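Local coordinates for FG41 Malonate Semialdehyde Decarboxylase (Coryneform bacterium, PDB 4LHP), which belongs to the tautomerase superfamily, whose members are small enzymes built from beta-alpha-beta units, and assembles here as a trimer, at residues L7-S12 and H45-I50; R17-A22 and I95-S100; F71-R76 and N109-W114; P1-D6 and V66-F71. One frame throughout, in Å; residues are numbered along the deposited sequence.

Contact 1: L7-S12 and H45-I50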
loop_
_atom_site.group_PDB
_atom_site.type_symbol
_atom_site.label_atom_id
_atom_site.label_comp_id
_atom_site.label_asym_id
_atom_site.label_seq_id
_atom_site.Cartn_x
_atom_site.Cartn_y
_atom_site.Cartn_z
ATOM N N LEU A 7 9.468 7.338 -4.658
ATOM C CA LEU A 7 10.732 8.055 -4.664
ATOM C C LEU A 7 10.448 9.549 -4.772
ATOM O O LEU A 7 9.324 9.981 -4.520
ATOM C CB LEU A 7 11.625 7.548 -5.800
ATOM C CG LEU A 7 10.919 7.207 -7.113
ATOM C CD1 LEU A 7 10.267 8.439 -7.711
ATOM C CD2 LEU A 7 11.894 6.579 -8.096
ATOM N N THR A 8 11.452 10.341 -5.134
ATOM C CA THR A 8 11.311 11.791 -5.086
ATOM C C THR A 8 11.456 12.463 -6.450
ATOM O O THR A 8 12.145 11.959 -7.337
ATOM C CB THR A 8 12.323 12.392 -4.110
ATOM O OG1 THR A 8 13.643 11.971 -4.471
ATOM C CG2 THR A 8 12.020 11.928 -2.694
ATOM N N SER A 9 10.812 13.617 -6.596
ATOM C CA SER A 9 10.690 14.286 -7.888
ATOM C C SER A 9 11.994 14.891 -8.409
ATOM O O SER A 9 12.095 15.216 -9.592
ATOM C CB SER A 9 9.602 15.366 -7.825
ATOM O OG SER A 9 9.778 16.227 -6.713
ATOM N N ASP A 10 12.986 15.044 -7.537
ATOM C CA ASP A 10 14.286 15.565 -7.959
ATOM C C ASP A 10 15.014 14.579 -8.869
ATOM O O ASP A 10 15.936 14.959 -9.591
ATOM C CB ASP A 10 15.157 15.902 -6.747
ATOM C CG ASP A 10 15.346 14.723 -5.819
ATOM O OD1 ASP A 10 14.370 14.343 -5.139
ATOM O OD2 ASP A 10 16.470 14.184 -5.764
ATOM N N ARG A 11 14.606 13.314 -8.831
ATOM C CA ARG A 11 15.187 12.304 -9.708
ATOM C C ARG A 11 14.552 12.393 -11.090
ATOM O O ARG A 11 13.338 12.554 -11.215
ATOM C CB ARG A 11 15.001 10.901 -9.125
ATOM C CG ARG A 11 15.782 10.663 -7.843
ATOM C CD ARG A 11 15.787 9.193 -7.448
ATOM N NE ARG A 11 16.502 8.968 -6.193
ATOM C CZ ARG A 11 17.814 8.770 -6.091
ATOM N NH1 ARG A 11 18.588 8.766 -7.169
ATOM N NH2 ARG A 11 18.358 8.577 -4.899
ATOM N N SER A 12 15.380 12.294 -12.124
ATOM C CA SER A 12 14.906 12.435 -13.493
ATOM C C SER A 12 13.897 11.346 -13.835
ATOM O O SER A 12 13.999 10.220 -13.347
ATOM C CB SER A 12 16.078 12.366 -14.471
ATOM O OG SER A 12 16.591 11.048 -14.556
ATOM N N HIS A 45 7.499 11.866 -5.361
ATOM C CA HIS A 45 7.053 12.818 -4.357
ATOM C C HIS A 45 8.015 13.984 -4.236
ATOM O O HIS A 45 9.191 13.871 -4.569
ATOM C CB HIS A 45 6.974 12.146 -2.985
ATOM C CG HIS A 45 6.036 10.983 -2.926
ATOM N ND1 HIS A 45 4.847 11.023 -2.233
ATOM C CD2 HIS A 45 6.118 9.742 -3.461
ATOM C CE1 HIS A 45 4.233 9.859 -2.347
ATOM N NE2 HIS A 45 4.986 9.065 -3.089
ATOM N N ASP A 46 7.505 15.107 -3.748
ATOM C CA ASP A 46 8.362 16.135 -3.191
ATOM C C ASP A 46 9.079 15.481 -2.013
ATOM O O ASP A 46 8.440 14.813 -1.200
ATOM C CB ASP A 46 7.529 17.324 -2.721
ATOM C CG ASP A 46 8.378 18.454 -2.183
ATOM O OD1 ASP A 46 8.871 18.337 -1.040
ATOM O OD2 ASP A 46 8.549 19.462 -2.901
ATOM N N PRO A 47 10.407 15.648 -1.922
ATOM C CA PRO A 47 11.175 14.931 -0.896
ATOM C C PRO A 47 10.653 15.136 0.524
ATOM O O PRO A 47 10.820 14.253 1.366
ATOM C CB PRO A 47 12.580 15.522 -1.042
ATOM C CG PRO A 47 12.651 15.942 -2.468
ATOM C CD PRO A 47 11.279 16.454 -2.794
ATOM N N SER A 48 10.036 16.282 0.786
ATOM C CA SER A 48 9.492 16.564 2.110
ATOM C C SER A 48 8.366 15.595 2.473
ATOM O O SER A 48 8.070 15.388 3.649
ATOM C CB SER A 48 8.986 18.007 2.188
ATOM O OG SER A 48 8.066 18.286 1.147
ATOM N N ASP A 49 7.745 15.003 1.459
ATOM C CA ASP A 49 6.634 14.083 1.680
ATOM C C ASP A 49 7.108 12.685 2.081
ATOM O O ASP A 49 6.328 11.885 2.595
ATOM C CB ASP A 49 5.744 14.012 0.438
ATOM C CG ASP A 49 4.790 15.191 0.339
ATOM O OD1 ASP A 49 4.393 15.728 1.396
ATOM O OD2 ASP A 49 4.437 15.578 -0.795
ATOM N N ILE A 50 8.383 12.393 1.841
ATOM C CA ILE A 50 8.988 11.160 2.338
ATOM C C ILE A 50 9.905 11.459 3.521
ATOM O O ILE A 50 10.874 12.209 3.392
ATOM C CB ILE A 50 9.802 10.433 1.249
ATOM C CG1 ILE A 50 8.867 9.800 0.217
ATOM C CG2 ILE A 50 10.677 9.358 1.874
ATOM C CD1 ILE A 50 9.585 9.102 -0.921
HETATM O O HOH W 1 9.848 18.734 -5.785
#

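Contact 2: R17-A22 and I95-S100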
loop_
_atom_site.group_PDB
_atom_site.type_symbol
_atom_site.label_atom_id
_atom_site.label_comp_id
_atom_site.label_asym_id
_atom_site.label_seq_id
_atom_site.Cartn_x
_atom_site.Cartn_y
_atom_site.Cartn_z
ATOM N N ARG A 17 12.533 5.472 -14.158
ATOM C CA ARG A 17 12.273 4.340 -15.028
ATOM C C ARG A 17 13.417 3.332 -14.940
ATOM O O ARG A 17 13.192 2.122 -14.930
ATOM C CB ARG A 17 12.079 4.823 -16.466
ATOM C CG ARG A 17 11.797 3.719 -17.468
ATOM C CD ARG A 17 10.808 2.699 -16.925
ATOM N NE ARG A 17 10.810 1.476 -17.721
ATOM C CZ ARG A 17 9.801 1.043 -18.472
ATOM N NH1 ARG A 17 8.659 1.716 -18.549
ATOM N NH2 ARG A 17 9.937 -0.085 -19.151
ATOM N N ALA A 18 14.646 3.836 -14.866
ATOM C CA ALA A 18 15.815 2.973 -14.712
ATOM C C ALA A 18 15.799 2.278 -13.351
ATOM O O ALA A 18 16.038 1.074 -13.258
ATOM C CB ALA A 18 17.093 3.776 -14.887
ATOM N N ILE A 19 15.522 3.041 -12.297
ATOM C CA ILE A 19 15.326 2.461 -10.973
ATOM C C ILE A 19 14.333 1.306 -11.069
ATOM O O ILE A 19 14.586 0.213 -10.567
ATOM C CB ILE A 19 14.794 3.508 -9.963
ATOM C CG1 ILE A 19 15.884 4.527 -9.620
ATOM C CG2 ILE A 19 14.308 2.828 -8.689
ATOM C CD1 ILE A 19 15.389 5.702 -8.800
ATOM N N ALA A 20 13.208 1.556 -11.733
ATOM C CA ALA A 20 12.155 0.555 -11.865
ATOM C C ALA A 20 12.649 -0.663 -12.642
ATOM O O ALA A 20 12.318 -1.799 -12.306
ATOM C CB ALA A 20 10.936 1.163 -12.543
ATOM N N ASP A 21 13.445 -0.419 -13.678
ATOM C CA ASP A 21 13.992 -1.499 -14.491
ATOM C C ASP A 21 14.914 -2.384 -13.660
ATOM O O ASP A 21 14.893 -3.608 -13.781
ATOM C CB ASP A 21 14.762 -0.934 -15.685
ATOM C CG ASP A 21 13.852 -0.339 -16.742
ATOM O OD1 ASP A 21 12.730 -0.851 -16.932
ATOM O OD2 ASP A 21 14.264 0.642 -17.392
ATOM N N ALA A 22 15.718 -1.753 -12.813
ATOM C CA ALA A 22 16.709 -2.469 -12.024
ATOM C C ALA A 22 16.047 -3.343 -10.966
ATOM O O ALA A 22 16.499 -4.456 -10.696
ATOM C CB ALA A 22 17.667 -1.487 -11.375
ATOM N N ILE A 95 23.126 3.087 -10.865
ATOM C CA ILE A 95 22.055 3.907 -11.417
ATOM C C ILE A 95 21.986 5.275 -10.746
ATOM O O ILE A 95 21.426 6.219 -11.304
ATOM C CB ILE A 95 20.699 3.186 -11.290
ATOM C CG1 ILE A 95 20.522 2.213 -12.456
ATOM C CG2 ILE A 95 19.547 4.181 -11.267
ATOM C CD1 ILE A 95 19.383 1.247 -12.278
ATOM N N GLY A 96 22.562 5.383 -9.553
ATOM C CA GLY A 96 22.612 6.650 -8.846
ATOM C C GLY A 96 21.829 6.668 -7.546
ATOM O O GLY A 96 21.396 7.727 -7.090
ATOM N N VAL A 97 21.639 5.496 -6.946
ATOM C CA VAL A 97 20.980 5.406 -5.649
ATOM C C VAL A 97 21.931 4.799 -4.629
ATOM O O VAL A 97 22.259 3.614 -4.700
ATOM C CB VAL A 97 19.711 4.539 -5.712
ATOM C CG1 VAL A 97 19.016 4.514 -4.358
ATOM C CG2 VAL A 97 18.767 5.046 -6.793
ATOM N N ALA A 98 22.377 5.617 -3.682
ATOM C CA ALA A 98 23.276 5.155 -2.634
ATOM C C ALA A 98 22.579 4.110 -1.770
ATOM O O ALA A 98 21.353 4.095 -1.671
ATOM C CB ALA A 98 23.730 6.324 -1.783
ATOM N N GLY A 99 23.366 3.240 -1.146
ATOM C CA GLY A 99 22.823 2.192 -0.301
ATOM C C GLY A 99 22.039 2.763 0.864
ATOM O O GLY A 99 21.110 2.138 1.372
ATOM N N SER A 100 22.419 3.964 1.282
ATOM C CA SER A 100 21.791 4.622 2.418
ATOM C C SER A 100 20.381 5.097 2.093
ATOM O O SER A 100 19.577 5.348 2.992
ATOM C CB SER A 100 22.631 5.824 2.836
ATOM O OG SER A 100 22.758 6.731 1.756
#

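Contact 3: F71-R76 and N109-W114. With PO4 (phosphate ion), chain M.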
loop_
_atom_site.group_PDB
_atom_site.type_symbol
_atom_site.label_atom_id
_atom_site.label_comp_id
_atom_site.label_asym_id
_atom_site.label_seq_id
_atom_site.Cartn_x
_atom_site.Cartn_y
_atom_site.Cartn_z
ATOM N N PHE A 71 4.888 -6.549 -2.826
ATOM C CA PHE A 71 3.717 -7.350 -2.495
ATOM C C PHE A 71 3.776 -8.653 -3.280
ATOM O O PHE A 71 3.583 -8.664 -4.493
ATOM C CB PHE A 71 2.435 -6.580 -2.814
ATOM C CG PHE A 71 2.203 -5.396 -1.916
ATOM C CD1 PHE A 71 2.732 -4.154 -2.229
ATOM C CD2 PHE A 71 1.458 -5.529 -0.755
ATOM C CE1 PHE A 71 2.521 -3.065 -1.400
ATOM C CE2 PHE A 71 1.242 -4.443 0.076
ATOM C CZ PHE A 71 1.775 -3.210 -0.248
ATOM N N THR A 72 4.044 -9.753 -2.582
ATOM C CA THR A 72 4.346 -11.017 -3.239
ATOM C C THR A 72 3.738 -12.199 -2.487
ATOM O O THR A 72 3.374 -12.083 -1.317
ATOM C CB THR A 72 5.868 -11.225 -3.331
ATOM O OG1 THR A 72 6.166 -12.254 -4.282
ATOM C CG2 THR A 72 6.441 -11.604 -1.972
ATOM N N GLN A 73 3.640 -13.339 -3.161
ATOM C CA GLN A 73 3.082 -14.538 -2.546
ATOM C C GLN A 73 3.954 -15.010 -1.387
ATOM O O GLN A 73 5.180 -14.928 -1.445
ATOM C CB GLN A 73 2.962 -15.671 -3.567
ATOM C CG GLN A 73 2.198 -15.323 -4.830
ATOM C CD GLN A 73 2.051 -16.515 -5.753
ATOM O OE1 GLN A 73 1.575 -17.572 -5.344
ATOM N NE2 GLN A 73 2.473 -16.357 -7.001
ATOM N N ALA A 74 3.312 -15.504 -0.333
ATOM C CA ALA A 74 4.028 -16.143 0.762
ATOM C C ALA A 74 4.764 -17.363 0.229
ATOM O O ALA A 74 4.396 -17.912 -0.810
ATOM C CB ALA A 74 3.055 -16.558 1.854
ATOM N N GLY A 75 5.804 -17.786 0.940
ATOM C CA GLY A 75 6.514 -19.004 0.595
ATOM C C GLY A 75 8.009 -18.817 0.426
ATOM O O GLY A 75 8.776 -19.772 0.547
ATOM N N ARG A 76 8.431 -17.590 0.141
ATOM C CA ARG A 76 9.848 -17.316 -0.055
ATOM C C ARG A 76 10.573 -17.415 1.275
ATOM O O ARG A 76 10.084 -16.940 2.300
ATOM C CB ARG A 76 10.060 -15.933 -0.664
ATOM C CG ARG A 76 9.337 -15.724 -1.980
ATOM C CD ARG A 76 9.922 -16.589 -3.083
ATOM N NE ARG A 76 9.209 -16.403 -4.341
ATOM C CZ ARG A 76 9.674 -16.759 -5.534
ATOM N NH1 ARG A 76 10.870 -17.323 -5.652
ATOM N NH2 ARG A 76 8.943 -16.542 -6.616
ATOM N N ASN A 109 0.839 -12.378 0.701
ATOM C CA ASN A 109 -0.525 -12.869 0.542
ATOM C C ASN A 109 -0.515 -14.244 -0.122
ATOM O O ASN A 109 0.534 -14.879 -0.215
ATOM C CB ASN A 109 -1.374 -11.877 -0.257
ATOM C CG ASN A 109 -0.858 -11.657 -1.668
ATOM O OD1 ASN A 109 0.054 -12.343 -2.129
ATOM N ND2 ASN A 109 -1.449 -10.693 -2.363
ATOM N N ALA A 110 -1.676 -14.703 -0.579
ATOM C CA ALA A 110 -1.796 -16.036 -1.169
ATOM C C ALA A 110 -1.938 -15.976 -2.689
ATOM O O ALA A 110 -2.321 -14.945 -3.243
ATOM C CB ALA A 110 -2.982 -16.771 -0.558
ATOM N N PRO A 111 -1.629 -17.089 -3.372
ATOM C CA PRO A 111 -1.761 -17.148 -4.833
ATOM C C PRO A 111 -3.182 -16.836 -5.292
ATOM O O PRO A 111 -3.377 -16.304 -6.384
ATOM C CB PRO A 111 -1.406 -18.601 -5.167
ATOM C CG PRO A 111 -0.644 -19.108 -3.993
ATOM C CD PRO A 111 -1.134 -18.354 -2.802
ATOM N N HIS A 112 -4.169 -17.161 -4.464
ATOM C CA HIS A 112 -5.560 -16.901 -4.817
ATOM C C HIS A 112 -5.960 -15.448 -4.556
ATOM O O HIS A 112 -7.139 -15.100 -4.635
ATOM C CB HIS A 112 -6.500 -17.855 -4.072
ATOM C CG HIS A 112 -6.252 -17.926 -2.597
ATOM N ND1 HIS A 112 -5.653 -19.012 -1.996
ATOM C CD2 HIS A 112 -6.529 -17.051 -1.602
ATOM C CE1 HIS A 112 -5.569 -18.801 -0.695
ATOM N NE2 HIS A 112 -6.093 -17.618 -0.430
ATOM N N ASP A 113 -4.979 -14.602 -4.259
ATOM C CA ASP A 113 -5.235 -13.185 -4.018
ATOM C C ASP A 113 -4.830 -12.325 -5.210
ATOM O O ASP A 113 -4.537 -11.140 -5.054
ATOM C CB ASP A 113 -4.480 -12.721 -2.774
ATOM C CG ASP A 113 -5.041 -13.310 -1.501
ATOM O OD1 ASP A 113 -6.279 -13.419 -1.397
ATOM O OD2 ASP A 113 -4.248 -13.669 -0.605
ATOM N N TRP A 114 -4.823 -12.917 -6.402
ATOM C CA TRP A 114 -4.362 -12.205 -7.587
ATOM C C TRP A 114 -5.253 -12.428 -8.797
ATOM O O TRP A 114 -5.615 -13.562 -9.117
ATOM C CB TRP A 114 -2.940 -12.637 -7.945
ATOM C CG TRP A 114 -1.949 -12.441 -6.844
ATOM C CD1 TRP A 114 -1.651 -13.319 -5.844
ATOM C CD2 TRP A 114 -1.117 -11.294 -6.633
ATOM N NE1 TRP A 114 -0.687 -12.788 -5.021
ATOM C CE2 TRP A 114 -0.342 -11.547 -5.484
ATOM C CE3 TRP A 114 -0.954 -10.077 -7.301
ATOM C CZ2 TRP A 114 0.581 -10.629 -4.990
ATOM C CZ3 TRP A 114 -0.035 -9.168 -6.809
ATOM C CH2 TRP A 114 0.720 -9.449 -5.665
HETATM P P PO4 M . 4.784 -13.464 -7.085
HETATM O O1 PO4 M . 4.467 -13.459 -8.564
HETATM O O2 PO4 M . 6.084 -12.732 -6.844
HETATM O O3 PO4 M . 3.672 -12.774 -6.329
HETATM O O4 PO4 M . 4.923 -14.892 -6.610
#

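Contact 4: P1-D6 and V66-F71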
loop_
_atom_site.group_PDB
_atom_site.type_symbol
_atom_site.label_atom_id
_atom_site.label_comp_id
_atom_site.label_asym_id
_atom_site.label_seq_id
_atom_site.Cartn_x
_atom_site.Cartn_y
_atom_site.Cartn_z
ATOM N N PRO A 1 4.470 -10.463 -8.424
ATOM C CA PRO A 1 4.455 -9.494 -7.328
ATOM C C PRO A 1 4.042 -8.109 -7.814
ATOM O O PRO A 1 4.278 -7.779 -8.975
ATOM C CB PRO A 1 5.916 -9.464 -6.898
ATOM C CG PRO A 1 6.648 -9.620 -8.190
ATOM C CD PRO A 1 5.816 -10.585 -9.012
ATOM N N LEU A 2 3.432 -7.317 -6.938
ATOM C CA LEU A 2 3.154 -5.918 -7.238
ATOM C C LEU A 2 4.122 -5.046 -6.452
ATOM O O LEU A 2 4.188 -5.128 -5.227
ATOM C CB LEU A 2 1.711 -5.560 -6.885
ATOM C CG LEU A 2 1.341 -4.078 -6.997
ATOM C CD1 LEU A 2 1.413 -3.594 -8.435
ATOM C CD2 LEU A 2 -0.042 -3.830 -6.416
ATOM N N ILE A 3 4.879 -4.216 -7.162
ATOM C CA ILE A 3 5.887 -3.374 -6.530
ATOM C C ILE A 3 5.435 -1.919 -6.487
ATOM O O ILE A 3 5.216 -1.300 -7.527
ATOM C CB ILE A 3 7.220 -3.419 -7.299
ATOM C CG1 ILE A 3 7.562 -4.852 -7.722
ATOM C CG2 ILE A 3 8.336 -2.810 -6.464
ATOM C CD1 ILE A 3 7.664 -5.831 -6.575
ATOM N N ARG A 4 5.294 -1.372 -5.284
ATOM C CA ARG A 4 5.060 0.059 -5.134
ATOM C C ARG A 4 6.386 0.763 -4.881
ATOM O O ARG A 4 7.000 0.589 -3.827
ATOM C CB ARG A 4 4.090 0.344 -3.985
ATOM C CG ARG A 4 2.739 -0.323 -4.142
ATOM C CD ARG A 4 1.722 0.218 -3.150
ATOM N NE ARG A 4 0.371 -0.242 -3.461
ATOM C CZ ARG A 4 -0.515 0.438 -4.188
ATOM N NH1 ARG A 4 -0.217 1.629 -4.684
ATOM N NH2 ARG A 4 -1.715 -0.067 -4.423
ATOM N N ILE A 5 6.829 1.553 -5.853
ATOM C CA ILE A 5 8.071 2.304 -5.716
ATOM C C ILE A 5 7.774 3.779 -5.491
ATOM O O ILE A 5 7.304 4.472 -6.393
ATOM C CB ILE A 5 8.957 2.173 -6.964
ATOM C CG1 ILE A 5 9.171 0.699 -7.309
ATOM C CG2 ILE A 5 10.292 2.878 -6.738
ATOM C CD1 ILE A 5 9.879 0.476 -8.627
ATOM N N ASP A 6 8.043 4.253 -4.279
ATOM C CA ASP A 6 7.873 5.663 -3.957
ATOM C C ASP A 6 9.232 6.337 -3.819
ATOM O O ASP A 6 10.047 5.958 -2.977
ATOM C CB ASP A 6 7.064 5.831 -2.669
ATOM C CG ASP A 6 5.594 5.493 -2.854
ATOM O OD1 ASP A 6 4.781 6.429 -3.003
ATOM O OD2 ASP A 6 5.252 4.292 -2.850
ATOM N N VAL A 66 14.401 6.261 -1.778
ATOM C CA VAL A 66 13.655 5.347 -2.635
ATOM C C VAL A 66 13.121 4.189 -1.800
ATOM O O VAL A 66 13.885 3.379 -1.275
ATOM C CB VAL A 66 14.529 4.800 -3.776
ATOM C CG1 VAL A 66 13.773 3.738 -4.567
ATOM C CG2 VAL A 66 14.986 5.938 -4.679
ATOM N N ILE A 67 11.799 4.125 -1.680
ATOM C CA ILE A 67 11.140 3.114 -0.862
ATOM C C ILE A 67 10.456 2.082 -1.749
ATOM O O ILE A 67 9.600 2.420 -2.565
ATOM C CB ILE A 67 10.114 3.763 0.089
ATOM C CG1 ILE A 67 10.848 4.594 1.144
ATOM C CG2 ILE A 67 9.249 2.704 0.758
ATOM C CD1 ILE A 67 9.944 5.404 2.037
ATOM N N ILE A 68 10.852 0.823 -1.583
ATOM C CA ILE A 68 10.326 -0.277 -2.384
ATOM C C ILE A 68 9.454 -1.177 -1.525
ATOM O O ILE A 68 9.944 -1.831 -0.608
ATOM C CB ILE A 68 11.464 -1.145 -2.963
ATOM C CG1 ILE A 68 12.516 -0.269 -3.646
ATOM C CG2 ILE A 68 10.905 -2.190 -3.930
ATOM C CD1 ILE A 68 11.959 0.582 -4.754
ATOM N N HIS A 69 8.160 -1.209 -1.822
ATOM C CA HIS A 69 7.238 -2.067 -1.091
ATOM C C HIS A 69 6.820 -3.224 -1.989
ATOM O O HIS A 69 6.067 -3.043 -2.944
ATOM C CB HIS A 69 6.016 -1.275 -0.619
ATOM C CG HIS A 69 5.295 -1.909 0.530
ATOM N ND1 HIS A 69 4.494 -1.194 1.396
ATOM C CD2 HIS A 69 5.255 -3.193 0.958
ATOM C CE1 HIS A 69 3.994 -2.010 2.306
ATOM N NE2 HIS A 69 4.439 -3.229 2.062
ATOM N N VAL A 70 7.331 -4.411 -1.681
ATOM C CA VAL A 70 7.083 -5.592 -2.494
ATOM C C VAL A 70 5.885 -6.369 -1.968
ATOM O O VAL A 70 5.858 -6.782 -0.808
ATOM C CB VAL A 70 8.316 -6.514 -2.519
ATOM C CG1 VAL A 70 7.998 -7.820 -3.231
ATOM C CG2 VAL A 70 9.487 -5.807 -3.189
ATOM N N PHE A 71 4.888 -6.549 -2.826
ATOM C CA PHE A 71 3.717 -7.350 -2.495
ATOM C C PHE A 71 3.776 -8.653 -3.280
ATOM O O PHE A 71 3.583 -8.664 -4.493
ATOM C CB PHE A 71 2.435 -6.580 -2.814
ATOM C CG PHE A 71 2.203 -5.396 -1.916
ATOM C CD1 PHE A 71 2.732 -4.154 -2.229
ATOM C CD2 PHE A 71 1.458 -5.529 -0.755
ATOM C CE1 PHE A 71 2.521 -3.065 -1.400
ATOM C CE2 PHE A 71 1.242 -4.443 0.076
ATOM C CZ PHE A 71 1.775 -3.210 -0.248
#

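Contact 1: L7-S12 and H45-I50
The carbonyl oxygen of H45 is gripped by the chain just past the end of strand 2-8: S9 N donates to H45 O at 2.6 Å, and the CA-H of T8 adds a weaker contact to the same oxygen. S9 OG also lies 3.2 Å from H45 O, although its proton may go elsewhere. On the other side of T8, H45 N returns a bond to L7 O at 2.8 Å. These two bonds frame a parallel bridge between T8 and H45, the last rung joining strands 2-8 and 39-45, which are linked by helix 13-31 as a beta-alpha-beta crossover. L7 O also lies at the edge of the H45 ring, in its plane, 3.4 Å from H45 CD2. The far end of that imidazole is held by D6. Past the bridge, a type I turn from T8 to R11 faces a short 3-10 segment opened by an Asx turn at D46. With chi1 at 55°, T8 sets OG1 between its own N and carbonyl carbon, where it donates to D10 OD1 at 2.6 Å; CG2 then faces P47, reaching its CA at 3.6 Å. D10, whose other oxygen bonds S64, crosses the proline ring obliquely. A water 2.7 Å from S9 OG donates to D46 OD2, and I50 continues into an antiparallel ladder with the second subunit.

Contact 2: R17-A22 and I95-S100
A methyl-to-methyl approach closer than ordinary van der Waals contact marks this meeting of helix and loop: A22 CB stands only 3.4 Å from I95 CD1. The CG1 branch of I95 lies anti to the carbonyl carbon (chi1 -83°) and then runs on extended, which carries CD1 to A18 and A22, one helical turn apart. There the methyl also comes within 3.5 Å of A18 O, an oxygen already occupied by the helical bond from A22 N, while A18 CB lies farther off at 4.3 Å from I95 CD1. The small side chains of A18 and A22 probably allow the branched residue so close. The second branch of I95 works separately: CG2 touches I19 CG1 at 4.0 Å, the two side chains crossing at a slant. I19 is shared, because its CD1 meets V97 CG2 at 4.0 Å, here with the side chains at about a right angle. All the side-chain pairing across the contact is thus apolar. The loop is brought into position by a Schellman motif that ends helix 78-92, with G96 at positive phi (115°) as the C-prime residue and V97 N bonded back to L92 O. L92 on that helix is touched by I19, A22 and V97, so the contact adjoins the packing of helix 13-31 on helix 78-92, while I19 and A20 touch L7 and I5 of strand 2-8.

Contact 3: F71-R76 and N109-W114
Strand 66-73 and the end of strand 102-109 run parallel here, with Q73 and N109 bridged: A74 N donates to N109 O at 2.8 Å, and N109 N gives a longer bond to T72 O at 3.3 Å. The two strands, joined by helix 78-92, form the later beta-alpha-beta unit of this tautomerase fold. Beyond the bridge the second segment turns and brings W114 back against the first, its CB pointing toward it. The indole presents its edge to F71 O, with CH2 3.2 Å from that oxygen and near the ring plane. Its NE1 makes a weak bond to N109 OD1 at 3.0 Å; N109 ND2 lies above one face of the indole, toward the rim, and donates to I106 O of the third subunit, so both bonds probably set the amide. Q73 runs extended beyond CG and crosses P111 at about a right angle, its OE1 lying 3.0 Å from P111 CG. The other half of that amide, NE2, makes a weak bond to O4 of a phosphate ion, probably from the crystallisation liquor. The backbone takes part too, Q73 N donating to phosphate O3 at 3.2 Å. T72, whose CB points away from the second segment, has its hydroxyl anti to its own N (chi1 -164°), where T72 OG1 donates to phosphate O2 at 2.6 Å.

Contact 4: P1-D6 and V66-F71
Six backbone hydrogen bonds join L2, R4 and D6 to F71, H69 and I67 as three antiparallel hydrogen-bonded pairs, among them I67 N to D6 O at 2.8 Å. The strand segments, at 166° to each other, form the centre of the sheet. Between those pairs, I3 and I5 stand with V70 and I68 on the face covered by helix 13-31. I5 CG2 presses on I68 CD1 at 3.5 Å, tighter than usual, the two side chains side by side and pointing the same way; I3 sets CG2 against I68 CG2 at 3.7 Å and turns CD1 to V70 CG2 at 3.8 Å. On the opposite face the extended chain of R4 passes F71 obliquely, its CD 3.8 Å from F71 CE1, with guanidinium and ring planes 88° apart. F71 in turn puts CZ 3.5 Å above the centre of the H69 ring, while H69 NE2 bonds T107. Further out lie the other subunits: R4 NH1 forms a salt bridge with D6 of the third subunit, and D6 OD2 forms one with R4 of the second. If repeated round the trimer, these pairs between chains would tie the three subunits together. R4 NE lacks any partner in the model, so the guanidinium is probably compensated chiefly through its terminal nitrogens.

How the contacts relate
Contact 4 forms the middle of the sheet, its centre about 4 Å from that of the chain, and the others are set around it. Contacts 1 and 3 continue its strands toward opposite ends, their centres about 30 Å apart and not touching. Contact 1 joins contact 4 through H45 NE2 and D6 OD1, 2.6 Å apart, and contact 2 through R11 NH1 and G96 O, 3.0 Å apart. Contact 2 also reaches contact 4, A20 CA lying 4.0 Å from I5 CD1. At the other end contacts 3 and 4 share F71 and both reach the phosphate, the side chain of P1 having its nearest atom about 3 Å from it. They also touch directly, W114 CH2 lying 3.7 Å from L2 N.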